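Putative methyltransferase from antibiotic biosynthesis pathway (Anabaena variabilis ATCC 29413, PDB 3EGE) probably transfers methyl groups from S-adenosylmethionine to a substrate, as a putative methyltransferase of an antibiotic biosynthesis pathway. Local coordinates at residues A[15-20]-A[183-188]; A[177-182]-A[247-252]. One frame throughout, in Å; residues are numbered along the deposited sequence.

Contact 1: residues A[15-20]-A[183-188]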
loop_
_atom_site.group_PDB
_atom_site.type_symbol
_atom_site.label_atom_id
_atom_site.label_comp_id
_atom_site.label_asym_id
_atom_site.label_seq_id
_atom_site.Cartn_x
_atom_site.Cartn_y
_atom_site.Cartn_z
ATOM N N THR A 15 2.994 5.764 12.782
ATOM C CA THR A 15 3.042 6.722 11.674
ATOM C C THR A 15 2.237 6.212 10.445
ATOM O O THR A 15 1.979 6.986 9.534
ATOM C CB THR A 15 4.503 7.067 11.268
ATOM O OG1 THR A 15 5.175 5.897 10.792
ATOM C CG2 THR A 15 5.273 7.666 12.445
ATOM N N ARG A 16 1.851 4.928 10.426
ATOM C CA ARG A 16 1.047 4.310 9.343
ATOM C C ARG A 16 -0.417 4.227 9.774
ATOM O O ARG A 16 -1.039 3.166 9.799
ATOM C CB ARG A 16 1.603 2.923 9.002
ATOM C CG ARG A 16 3.074 2.904 8.605
ATOM C CD ARG A 16 3.319 3.649 7.313
ATOM N NE ARG A 16 2.658 3.017 6.175
ATOM C CZ ARG A 16 3.097 1.926 5.541
ATOM N NH1 ARG A 16 4.221 1.325 5.878
ATOM N NH2 ARG A 16 2.409 1.443 4.517
ATOM N N VAL A 17 -0.963 5.391 10.089
ATOM C CA VAL A 17 -2.333 5.530 10.582
ATOM C C VAL A 17 -3.204 5.522 9.309
ATOM O O VAL A 17 -3.001 6.375 8.432
ATOM C CB VAL A 17 -2.463 6.858 11.383
ATOM C CG1 VAL A 17 -3.884 7.042 11.919
ATOM C CG2 VAL A 17 -1.355 6.931 12.525
ATOM N N PRO A 18 -4.134 4.546 9.166
ATOM C CA PRO A 18 -4.916 4.472 7.906
ATOM C C PRO A 18 -5.648 5.776 7.598
ATOM O O PRO A 18 -6.216 6.383 8.500
ATOM C CB PRO A 18 -5.896 3.303 8.146
ATOM C CG PRO A 18 -5.294 2.495 9.226
ATOM C CD PRO A 18 -4.532 3.474 10.105
ATOM N N ASP A 19 -5.571 6.218 6.346
ATOM C CA ASP A 19 -6.158 7.480 5.925
ATOM C C ASP A 19 -7.545 7.217 5.376
ATOM O O ASP A 19 -7.717 6.292 4.575
ATOM C CB ASP A 19 -5.265 8.155 4.891
ATOM C CG ASP A 19 -5.654 9.591 4.659
ATOM O OD1 ASP A 19 -6.662 9.825 3.970
ATOM O OD2 ASP A 19 -4.937 10.471 5.183
ATOM N N ILE A 20 -8.510 8.049 5.797
ATOM C CA ILE A 20 -9.935 7.899 5.443
ATOM C C ILE A 20 -10.208 7.999 3.931
ATOM O O ILE A 20 -11.191 7.442 3.441
ATOM C CB ILE A 20 -10.838 8.915 6.225
ATOM C CG1 ILE A 20 -12.314 8.449 6.247
ATOM C CG2 ILE A 20 -10.683 10.354 5.673
ATOM C CD1 ILE A 20 -13.292 9.433 7.000
ATOM N N ASP A 183 -1.459 15.776 2.714
ATOM C CA ASP A 183 -1.641 15.573 4.171
ATOM C C ASP A 183 -2.131 14.176 4.586
ATOM O O ASP A 183 -2.925 14.032 5.531
ATOM C CB ASP A 183 -2.529 16.694 4.753
ATOM C CG ASP A 183 -3.863 16.835 4.046
ATOM O OD1 ASP A 183 -4.079 16.100 3.064
ATOM O OD2 ASP A 183 -4.681 17.709 4.444
ATOM N N LEU A 184 -1.624 13.144 3.903
ATOM C CA LEU A 184 -1.949 11.749 4.250
ATOM C C LEU A 184 -1.449 11.391 5.660
ATOM O O LEU A 184 -0.316 11.714 6.036
ATOM C CB LEU A 184 -1.343 10.737 3.265
ATOM C CG LEU A 184 -1.959 10.561 1.892
ATOM C CD1 LEU A 184 -1.020 9.729 1.020
ATOM C CD2 LEU A 184 -3.351 9.897 1.988
ATOM N N SER A 185 -2.321 10.734 6.419
ATOM C CA SER A 185 -2.013 10.249 7.774
ATOM C C SER A 185 -1.114 8.998 7.730
ATOM O O SER A 185 -0.378 8.720 8.667
ATOM C CB SER A 185 -3.318 9.924 8.518
ATOM O OG SER A 185 -4.022 8.877 7.872
ATOM N N ASP A 186 -1.209 8.263 6.626
ATOM C CA ASP A 186 -0.511 7.010 6.398
ATOM C C ASP A 186 0.840 7.340 5.765
ATOM O O ASP A 186 0.933 7.590 4.556
ATOM C CB ASP A 186 -1.397 6.134 5.491
ATOM C CG ASP A 186 -0.956 4.687 5.424
ATOM O OD1 ASP A 186 0.052 4.271 6.015
ATOM O OD2 ASP A 186 -1.666 3.946 4.738
ATOM N N LEU A 187 1.893 7.309 6.588
ATOM C CA LEU A 187 3.225 7.717 6.168
ATOM C C LEU A 187 4.027 6.587 5.563
ATOM O O LEU A 187 5.054 6.169 6.096
ATOM C CB LEU A 187 3.984 8.425 7.313
ATOM C CG LEU A 187 3.306 9.676 7.932
ATOM C CD1 LEU A 187 4.224 10.331 9.022
ATOM C CD2 LEU A 187 2.900 10.697 6.860
ATOM N N PHE A 188 3.526 6.106 4.425
ATOM C CA PHE A 188 4.260 5.181 3.579
ATOM C C PHE A 188 5.326 6.001 2.795
ATOM O O PHE A 188 5.341 7.240 2.838
ATOM C CB PHE A 188 3.368 4.301 2.693
ATOM C CG PHE A 188 2.341 5.028 1.897
ATOM C CD1 PHE A 188 2.666 5.611 0.678
ATOM C CD2 PHE A 188 1.009 5.076 2.340
ATOM C CE1 PHE A 188 1.670 6.279 -0.100
ATOM C CE2 PHE A 188 0.010 5.729 1.580
ATOM C CZ PHE A 188 0.347 6.328 0.359
HETATM O O HOH W 1 6.039 6.061 8.482
HETATM O O HOH W 2 -0.551 1.651 4.412
#
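Arg16 and Asp186 form a single backbone bridge, CA to CA 4.3 Å, between two irregular loops: one leads into helix 20-30 of the Rossmann-like methyltransferase fold, the other follows strand 172-181. Beside it Leu187 N donates to Thr15 O at 3.0 Å; Leu187 is itself the centre of an inverse gamma turn. The arginine chain bends at chi2 and chi3 (both -65°), folding back so that NE meets Asp186 OD1 at 2.9 Å. This salt bridge uses a single N-H, with the oxygen at the edge of the guanidinium, nearly in its plane, and approached almost along its C-O axis. Phe188 CB packs over one guanidinium face, toward its rim, while NH1 goes to Gly207 O. The other carboxylate oxygen, Asp186 OD2, is bonded to Tyr48 OH and also takes a bond from a water that accepts from Arg16 NH2, so both oxygens of this buried aspartate are engaged. At the helix end of the contact, Ser185 is gripped twice. Its OG, set between backbone N and carbonyl carbon (chi1 63°), donates to Val17 O at 2.8 Å from well above the carbonyl plane. Asp19, the N-cap of helix 20-30, also pairs through OD1 with Arg21, and its carboxylate lies against Leu184 CD2, 3.5 Å from Asp19 CG. Ser185 N closes the arrangement with a nearly straight bond (171°) to the anti lone pair of Asp19 OD2, 2.9 Å away.

Contact 2: residues A[177-182]-A[247-252]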
loop_
_atom_site.group_PDB
_atom_site.type_symbol
_atom_site.label_atom_id
_atom_site.label_comp_id
_atom_site.label_asym_id
_atom_site.label_seq_id
_atom_site.Cartn_x
_atom_site.Cartn_y
_atom_site.Cartn_z
ATOM N N PRO A 177 -5.472 5.930 -11.225
ATOM C CA PRO A 177 -4.489 6.478 -10.309
ATOM C C PRO A 177 -5.077 6.854 -8.953
ATOM O O PRO A 177 -6.208 7.291 -8.879
ATOM C CB PRO A 177 -3.992 7.752 -11.025
ATOM C CG PRO A 177 -4.554 7.700 -12.381
ATOM C CD PRO A 177 -5.795 6.901 -12.281
ATOM N N PHE A 178 -4.313 6.615 -7.894
ATOM C CA PHE A 178 -4.609 7.196 -6.597
ATOM C C PHE A 178 -3.513 8.273 -6.457
ATOM O O PHE A 178 -2.347 7.967 -6.125
ATOM C CB PHE A 178 -4.601 6.206 -5.429
ATOM C CG PHE A 178 -4.763 6.892 -4.096
ATOM C CD1 PHE A 178 -6.001 7.442 -3.734
ATOM C CD2 PHE A 178 -3.665 7.055 -3.230
ATOM C CE1 PHE A 178 -6.167 8.130 -2.505
ATOM C CE2 PHE A 178 -3.812 7.745 -1.996
ATOM C CZ PHE A 178 -5.063 8.297 -1.642
ATOM N N LEU A 179 -3.891 9.514 -6.747
ATOM C CA LEU A 179 -2.995 10.674 -6.611
ATOM C C LEU A 179 -2.911 10.900 -5.115
ATOM O O LEU A 179 -3.924 10.777 -4.412
ATOM C CB LEU A 179 -3.560 11.906 -7.318
ATOM C CG LEU A 179 -3.849 11.732 -8.826
ATOM C CD1 LEU A 179 -4.575 12.958 -9.429
ATOM C CD2 LEU A 179 -2.573 11.415 -9.585
ATOM N N LEU A 180 -1.713 11.182 -4.624
ATOM C CA LEU A 180 -1.494 11.346 -3.190
ATOM C C LEU A 180 -1.795 12.765 -2.707
ATOM O O LEU A 180 -1.185 13.709 -3.215
ATOM C CB LEU A 180 -0.047 11.030 -2.826
ATOM C CG LEU A 180 0.528 9.643 -3.127
ATOM C CD1 LEU A 180 1.974 9.563 -2.522
ATOM C CD2 LEU A 180 -0.375 8.524 -2.613
ATOM N N PRO A 181 -2.724 12.929 -1.731
ATOM C CA PRO A 181 -2.889 14.258 -1.124
ATOM C C PRO A 181 -1.626 14.637 -0.357
ATOM O O PRO A 181 -0.826 13.774 -0.030
ATOM C CB PRO A 181 -4.049 14.076 -0.149
ATOM C CG PRO A 181 -4.698 12.759 -0.517
ATOM C CD PRO A 181 -3.677 11.944 -1.178
ATOM N N HIS A 182 -1.460 15.920 -0.078
ATOM C CA HIS A 182 -0.281 16.412 0.637
ATOM C C HIS A 182 -0.291 16.122 2.139
ATOM O O HIS A 182 0.765 16.200 2.750
ATOM C CB HIS A 182 -0.121 17.920 0.429
ATOM C CG HIS A 182 -1.150 18.741 1.149
ATOM N ND1 HIS A 182 -0.916 19.303 2.386
ATOM C CD2 HIS A 182 -2.429 19.047 0.829
ATOM C CE1 HIS A 182 -2.001 19.942 2.783
ATOM N NE2 HIS A 182 -2.935 19.794 1.860
ATOM N N GLU A 247 -1.965 17.781 -4.739
ATOM C CA GLU A 247 -1.722 16.350 -4.932
ATOM C C GLU A 247 -0.731 16.060 -6.052
ATOM O O GLU A 247 -0.532 16.881 -6.947
ATOM C CB GLU A 247 -3.023 15.587 -5.163
ATOM C CG GLU A 247 -3.787 15.971 -6.414
ATOM C CD GLU A 247 -5.188 15.367 -6.474
ATOM O OE1 GLU A 247 -5.566 14.523 -5.601
ATOM O OE2 GLU A 247 -5.913 15.762 -7.416
ATOM N N ILE A 248 -0.146 14.869 -6.000
ATOM C CA ILE A 248 0.891 14.436 -6.944
ATOM C C ILE A 248 0.763 12.945 -7.300
ATOM O O ILE A 248 0.295 12.152 -6.486
ATOM C CB ILE A 248 2.312 14.716 -6.344
ATOM C CG1 ILE A 248 3.369 14.785 -7.447
ATOM C CG2 ILE A 248 2.682 13.698 -5.259
ATOM C CD1 ILE A 248 4.747 15.240 -6.958
ATOM N N ASP A 249 1.189 12.588 -8.513
ATOM C CA ASP A 249 1.177 11.211 -8.962
ATOM C C ASP A 249 2.552 10.598 -8.766
ATOM O O ASP A 249 3.477 10.937 -9.479
ATOM C CB ASP A 249 0.761 11.071 -10.438
ATOM C CG ASP A 249 0.546 9.597 -10.854
ATOM O OD1 ASP A 249 0.680 8.669 -10.033
ATOM O OD2 ASP A 249 0.233 9.357 -12.010
ATOM N N ILE A 250 2.648 9.655 -7.835
ATOM C CA ILE A 250 3.891 8.922 -7.560
ATOM C C ILE A 250 3.730 7.443 -7.974
ATOM O O ILE A 250 4.425 6.560 -7.464
ATOM C CB ILE A 250 4.346 9.117 -6.095
ATOM C CG1 ILE A 250 4.243 10.610 -5.702
ATOM C CG2 ILE A 250 5.829 8.665 -5.893
ATOM C CD1 ILE A 250 4.579 10.886 -4.243
ATOM N N GLY A 251 2.866 7.205 -8.968
ATOM C CA GLY A 251 2.642 5.888 -9.522
ATOM C C GLY A 251 1.756 4.935 -8.735
ATOM O O GLY A 251 1.726 3.760 -9.069
ATOM N N TYR A 252 1.035 5.424 -7.719
ATOM C CA TYR A 252 0.108 4.570 -6.968
ATOM C C TYR A 252 -1.153 4.383 -7.805
ATOM O O TYR A 252 -1.694 5.355 -8.377
ATOM C CB TYR A 252 -0.210 5.119 -5.584
ATOM C CG TYR A 252 0.987 5.108 -4.665
ATOM C CD1 TYR A 252 1.895 6.201 -4.651
ATOM C CD2 TYR A 252 1.238 4.020 -3.837
ATOM C CE1 TYR A 252 3.028 6.219 -3.799
ATOM C CE2 TYR A 252 2.369 4.003 -2.952
ATOM C CZ TYR A 252 3.270 5.117 -2.942
ATOM O OH TYR A 252 4.396 5.156 -2.122
HETATM O O HOH W 3 0.191 8.242 -7.378
#
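Leu180 and Ile248 face each other as an antiparallel hydrogen-bonded pair, where the short strand 247-248, just ahead of strand 252-258, pairs with the end of strand 172-181 in the mixed sheet of the Rossmann-like methyltransferase fold. Leu180 N donates to Ile248 O at 2.9 Å and Ile248 N returns a bond to Leu180 O; the next pair, Pro181 with Glu247, is non-hydrogen-bonded. Followed outward, the Leu180 side chain starts with CB beside Ile248 O. CG lies anti to the carbonyl carbon (chi1 -59°), which places Leu180 CG 4.0 Å from Tyr252 CD1. At the tip the methyls divide the work: CD2 packs on Tyr252 CD1, while CD1 reaches both Ile250 CD1, at 3.4 Å, and Tyr252 CE1, at 3.7 Å. Leu179 lies along the more exposed flank, its CD2 on Asp249 CB at 3.5 Å and its CB and CD1 against the carboxylate end of Glu247. After Ile248 the chain loops out before Phe178 N donates to Tyr252 O. Asp249 shapes this excursion as an Asx turn: its OD1 accepts from Gly251 N at 2.8 Å, from above the carboxylate plane, and also forms a salt bridge with Arg253. One water bridges the two segments here, donating to Phe178 O and Asp249 OD1 and accepting from Ile250 N and Tyr252 N. Water and carboxylate thus serve backbone groups where direct strand pairing lapses, though Asp249 N turns to Gln137 instead, while the contacts of Leu180 with Ile250 and with the ring carbons of Tyr252 are apolar.

How the contacts relate
Contacts 1 and 2 share one continuous run of chain, since 177-182 passes directly into 183-188; its partners, 15-20 and 247-252, come from near the two ends of the sequence. Their centres lie about 13 Å apart, and each is partly buried. Contact 1 joins loops without regular strand pairing, so side-chain carboxylates, a guanidinium and a hydroxyl do much of the work. Contact 2 belongs to the sheet, where 172-181 pairs with 247-248 and, past a loop, with the start of 252-258; it relies on backbone bonds and aliphatic packing, with a carboxylate and water at its turn. The two meet through Phe188, whose CD1 lies 3.3 Å from Tyr252 OH and whose CZ packs on Leu180 CD2.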